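Local atomic coordinates of ribonuclease (Nicotiana glutinosa, PDB entry 1IYB), a protein that probably cleaves RNA, as a T2-family ribonuclease, and is seen binding guanosine-5'-monophosphate in a pocket. Residues A[44-49]-A[176-181]. Sequence-based numbering, arbitrary orientation.
With 5GP (guanosine-5'-monophosphate), chain C.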
ATOM      1  N   GLY A  44      10.810   1.770  11.541  1.00  5.49           N
ATOM      2  CA  GLY A  44       9.606   2.516  11.866  1.00  4.55           C
ATOM      3  C   GLY A  44       8.715   1.883  12.921  1.00  5.35           C
ATOM      4  O   GLY A  44       8.982   0.775  13.394  1.00  5.42           O
ATOM      5  N   LEU A  45       7.668   2.617  13.299  1.00  4.63           N
ATOM      6  CA  LEU A  45       6.664   2.179  14.277  1.00  4.84           C
ATOM      7  C   LEU A  45       5.409   2.058  13.414  1.00  4.93           C
ATOM      8  O   LEU A  45       4.836   3.062  12.974  1.00  6.29           O
ATOM      9  CB  LEU A  45       6.484   3.236  15.373  1.00  6.60           C
ATOM     10  CG  LEU A  45       5.577   2.888  16.559  1.00  6.78           C
ATOM     11  CD1 LEU A  45       6.054   1.610  17.242  1.00  7.10           C
ATOM     12  CD2 LEU A  45       5.585   4.049  17.550  1.00  9.99           C
ATOM     13  N   TRP A  46       4.985   0.822  13.179  1.00  4.96           N
ATOM     14  CA  TRP A  46       3.874   0.554  12.273  1.00  4.67           C
ATOM     15  C   TRP A  46       2.536   0.077  12.810  1.00  5.17           C
ATOM     16  O   TRP A  46       2.435  -1.028  13.345  1.00  5.26           O
ATOM     17  CB  TRP A  46       4.305  -0.485  11.237  1.00  4.89           C
ATOM     18  CG  TRP A  46       5.578  -0.208  10.494  1.00  4.43           C
ATOM     19  CD1 TRP A  46       6.235   0.985  10.389  1.00  4.85           C
ATOM     20  CD2 TRP A  46       6.315  -1.144   9.695  1.00  5.48           C
ATOM     21  NE1 TRP A  46       7.332   0.850   9.571  1.00  5.08           N
ATOM     22  CE2 TRP A  46       7.405  -0.445   9.132  1.00  5.52           C
ATOM     23  CE3 TRP A  46       6.158  -2.506   9.399  1.00  5.47           C
ATOM     24  CZ2 TRP A  46       8.336  -1.063   8.288  1.00  6.02           C
ATOM     25  CZ3 TRP A  46       7.080  -3.119   8.564  1.00  6.00           C
ATOM     26  CH2 TRP A  46       8.157  -2.396   8.017  1.00  6.87           C
ATOM     27  N   PRO A  47       1.483   0.896  12.664  1.00  4.93           N
ATOM     28  CA  PRO A  47       0.173   0.447  13.149  1.00  5.75           C
ATOM     29  C   PRO A  47      -0.215  -0.791  12.322  1.00  6.64           C
ATOM     30  O   PRO A  47      -0.003  -0.820  11.106  1.00  6.34           O
ATOM     31  CB  PRO A  47      -0.723   1.643  12.854  1.00  5.12           C
ATOM     32  CG  PRO A  47       0.204   2.804  13.068  1.00  6.55           C
ATOM     33  CD  PRO A  47       1.474   2.344  12.375  1.00  6.07           C
ATOM     34  N   ASN A  48      -0.781  -1.805  12.974  1.00  6.06           N
ATOM     35  CA  ASN A  48      -1.163  -3.044  12.296  1.00  5.85           C
ATOM     36  C   ASN A  48      -2.465  -3.560  12.900  1.00  6.22           C
ATOM     37  O   ASN A  48      -2.851  -3.154  13.996  1.00  6.55           O
ATOM     38  CB  ASN A  48      -0.069  -4.109  12.490  1.00  7.63           C
ATOM     39  CG  ASN A  48       0.041  -5.070  11.309  1.00  7.32           C
ATOM     40  OD1 ASN A  48       0.720  -4.781  10.324  1.00  8.03           O
ATOM     41  ND2 ASN A  48      -0.628  -6.219  11.406  1.00  9.82           N
ATOM     42  N   ASN A  49      -3.128  -4.464  12.183  1.00  7.09           N
ATOM     43  CA  ASN A  49      -4.382  -5.060  12.634  1.00  7.61           C
ATOM     44  C   ASN A  49      -4.154  -6.505  13.060  1.00  8.66           C
ATOM     45  O   ASN A  49      -3.225  -7.161  12.592  1.00  7.53           O
ATOM     46  CB  ASN A  49      -5.409  -5.016  11.504  1.00  8.18           C
ATOM     47  CG  ASN A  49      -5.812  -3.608  11.145  1.00  8.18           C
ATOM     48  OD1 ASN A  49      -6.049  -3.292   9.971  1.00  9.93           O
ATOM     49  ND2 ASN A  49      -5.912  -2.751  12.152  1.00  6.57           N
ATOM     50  N   GLN A 176      15.446  -7.870   9.487  1.00  6.32           N
ATOM     51  CA  GLN A 176      14.699  -6.991  10.384  1.00  5.76           C
ATOM     52  C   GLN A 176      14.110  -7.759  11.557  1.00  5.88           C
ATOM     53  O   GLN A 176      13.842  -8.959  11.459  1.00  6.03           O
ATOM     54  CB  GLN A 176      13.572  -6.271   9.633  1.00  7.39           C
ATOM     55  CG  GLN A 176      14.030  -5.527   8.388  1.00  7.05           C
ATOM     56  CD  GLN A 176      13.026  -4.494   7.924  1.00 11.00           C
ATOM     57  OE1 GLN A 176      13.119  -3.325   8.286  1.00 11.25           O
ATOM     58  NE2 GLN A 176      12.053  -4.923   7.130  1.00 11.95           N
ATOM     59  N   ILE A 177      13.917  -7.059  12.669  1.00  5.91           N
ATOM     60  CA  ILE A 177      13.356  -7.654  13.870  1.00  5.72           C
ATOM     61  C   ILE A 177      12.155  -6.829  14.313  1.00  5.99           C
ATOM     62  O   ILE A 177      12.242  -5.605  14.436  1.00  6.26           O
ATOM     63  CB  ILE A 177      14.417  -7.728  14.986  1.00  6.01           C
ATOM     64  CG1 ILE A 177      15.511  -8.714  14.563  1.00  6.97           C
ATOM     65  CG2 ILE A 177      13.780  -8.162  16.311  1.00  4.90           C
ATOM     66  CD1 ILE A 177      16.610  -8.909  15.582  1.00  8.29           C
ATOM     67  N   TYR A 178      11.036  -7.518  14.527  1.00  6.23           N
ATOM     68  CA  TYR A 178       9.768  -6.907  14.922  1.00  7.82           C
ATOM     69  C   TYR A 178       9.416  -7.177  16.384  1.00  8.34           C
ATOM     70  O   TYR A 178       9.486  -8.316  16.850  1.00  8.87           O
ATOM     71  CB  TYR A 178       8.628  -7.467  14.058  1.00  9.03           C
ATOM     72  CG  TYR A 178       8.689  -7.177  12.572  1.00 10.68           C
ATOM     73  CD1 TYR A 178       9.815  -7.499  11.811  1.00 11.63           C
ATOM     74  CD2 TYR A 178       7.587  -6.633  11.913  1.00 13.09           C
ATOM     75  CE1 TYR A 178       9.836  -7.288  10.429  1.00 13.42           C
ATOM     76  CE2 TYR A 178       7.596  -6.419  10.536  1.00 12.75           C
ATOM     77  CZ  TYR A 178       8.721  -6.748   9.801  1.00 12.80           C
ATOM     78  OH  TYR A 178       8.721  -6.541   8.440  1.00 15.31           O
ATOM     79  N   ILE A 179       9.017  -6.129  17.097  1.00  7.81           N
ATOM     80  CA  ILE A 179       8.606  -6.238  18.497  1.00  9.19           C
ATOM     81  C   ILE A 179       7.239  -5.564  18.568  1.00  8.50           C
ATOM     82  O   ILE A 179       7.063  -4.476  18.030  1.00  9.02           O
ATOM     83  CB  ILE A 179       9.581  -5.495  19.437  1.00 10.47           C
ATOM     84  CG1 ILE A 179      10.989  -6.081  19.297  1.00 15.66           C
ATOM     85  CG2 ILE A 179       9.094  -5.591  20.878  1.00 12.90           C
ATOM     86  CD1 ILE A 179      11.076  -7.544  19.635  1.00 16.13           C
ATOM     87  N   CYS A 180       6.267  -6.197  19.222  1.00  8.29           N
ATOM     88  CA  CYS A 180       4.935  -5.601  19.289  1.00  8.19           C
ATOM     89  C   CYS A 180       4.658  -4.699  20.490  1.00  7.13           C
ATOM     90  O   CYS A 180       5.122  -4.951  21.604  1.00  8.08           O
ATOM     91  CB  CYS A 180       3.872  -6.704  19.168  1.00  8.23           C
ATOM     92  SG  CYS A 180       3.861  -7.378  17.477  1.00 11.44           S
ATOM     93  N   VAL A 181       3.912  -3.624  20.230  1.00  6.59           N
ATOM     94  CA  VAL A 181       3.531  -2.640  21.241  1.00  7.85           C
ATOM     95  C   VAL A 181       2.007  -2.530  21.222  1.00  8.87           C
ATOM     96  O   VAL A 181       1.397  -2.567  20.155  1.00  8.02           O
ATOM     97  CB  VAL A 181       4.136  -1.252  20.922  1.00  7.90           C
ATOM     98  CG1 VAL A 181       3.803  -0.262  22.028  1.00  9.01           C
ATOM     99  CG2 VAL A 181       5.640  -1.370  20.743  1.00  9.06           C
TER
HETATM  100  P   5GP C1295       7.759   0.856   4.871  1.00 17.27           P
HETATM  101  O1P 5GP C1295       6.360   0.559   4.548  1.00 22.43           O
HETATM  102  O2P 5GP C1295       7.893   1.682   6.136  1.00 17.29           O
HETATM  103  O3P 5GP C1295       8.591  -0.469   4.975  1.00 15.46           O
HETATM  104  O5' 5GP C1295       8.522   1.698   3.692  1.00 23.32           O
HETATM  105  C5' 5GP C1295       9.975   1.948   3.738  1.00 23.26           C
HETATM  106  C4' 5GP C1295      10.524   2.762   2.541  1.00 23.80           C
HETATM  107  O4' 5GP C1295      11.456   3.781   3.119  1.00 22.23           O
HETATM  108  C3' 5GP C1295      11.386   2.073   1.487  1.00 25.00           C
HETATM  109  O3' 5GP C1295      10.641   1.450   0.452  1.00 27.95           O
HETATM  110  C2' 5GP C1295      12.280   3.186   0.928  1.00 22.11           C
HETATM  111  O2' 5GP C1295      11.650   3.897  -0.159  1.00 25.46           O
HETATM  112  C1' 5GP C1295      12.517   4.064   2.146  1.00 19.37           C
HETATM  113  N9  5GP C1295      13.864   4.074   2.797  1.00 13.15           N
HETATM  114  C8  5GP C1295      14.778   5.098   2.913  1.00 12.91           C
HETATM  115  N7  5GP C1295      15.842   4.829   3.640  1.00 10.16           N
HETATM  116  C5  5GP C1295      15.599   3.499   4.036  1.00 10.74           C
HETATM  117  C6  5GP C1295      16.411   2.645   4.854  1.00  9.86           C
HETATM  118  O6  5GP C1295      17.489   2.899   5.378  1.00  9.06           O
HETATM  119  N1  5GP C1295      15.811   1.359   5.024  1.00 11.19           N
HETATM  120  C2  5GP C1295      14.590   0.988   4.464  1.00 13.01           C
HETATM  121  N2  5GP C1295      14.214  -0.276   4.754  1.00 11.66           N
HETATM  122  N3  5GP C1295      13.825   1.787   3.697  1.00 12.50           N
HETATM  123  C4  5GP C1295      14.394   3.029   3.525  1.00 12.57           C
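W46 and Y178 meet across the antiparallel four-stranded sheet of the ribonuclease T2 fold, over the intervening strand 10-16. The backbones lie too far apart to pair directly: the closest CA atoms of the two segments, those of W46 and C180, are 9.4 Å from each other. Strand 10-16 lies between them, and W46 is joined to Y12 on it by backbone hydrogen bonding.

The aromatic contact is small, the two segments together burying 131 Å². The six-membered ring of W46 and the phenol of Y178 have centroids 5.9 Å apart and planes at 84°, an oblique approach. Its contact atom on the tryptophan is CZ3, which lies 3.9 Å from CE2 of Y178. In both residues CG stands anti to the carbonyl carbon, beside the backbone N (chi1 -52° for W46, -64° for Y178), and the ends of the two rings come together. The ring of Y12 meets that of Y178 edge-to-face.

Polar bonds to other parts of the fold fix the two rings. NE1 of W46 is hydrogen-bonded to E97 and OH of Y178 to E163, a glutamate that also receives NE2 of Q176; OE1 of Q176 in turn bonds H43 ND1. Ring packing adds to this, since the indole stacks with H101 and meets H43 edge-to-face.

W46 lines the pocket that holds guanosine-5'-monophosphate and touches its phosphate, with CZ2 of W46 3.4 Å from O3P of 5GP. An alanine in place of W46 would probably open a gap between Y178 and the phosphate and leave E97 without its indole N-H partner. On the phenol side, the hydroxyl completes the contact, OH of Y178 lying 3.8 Å from CZ3 of W46.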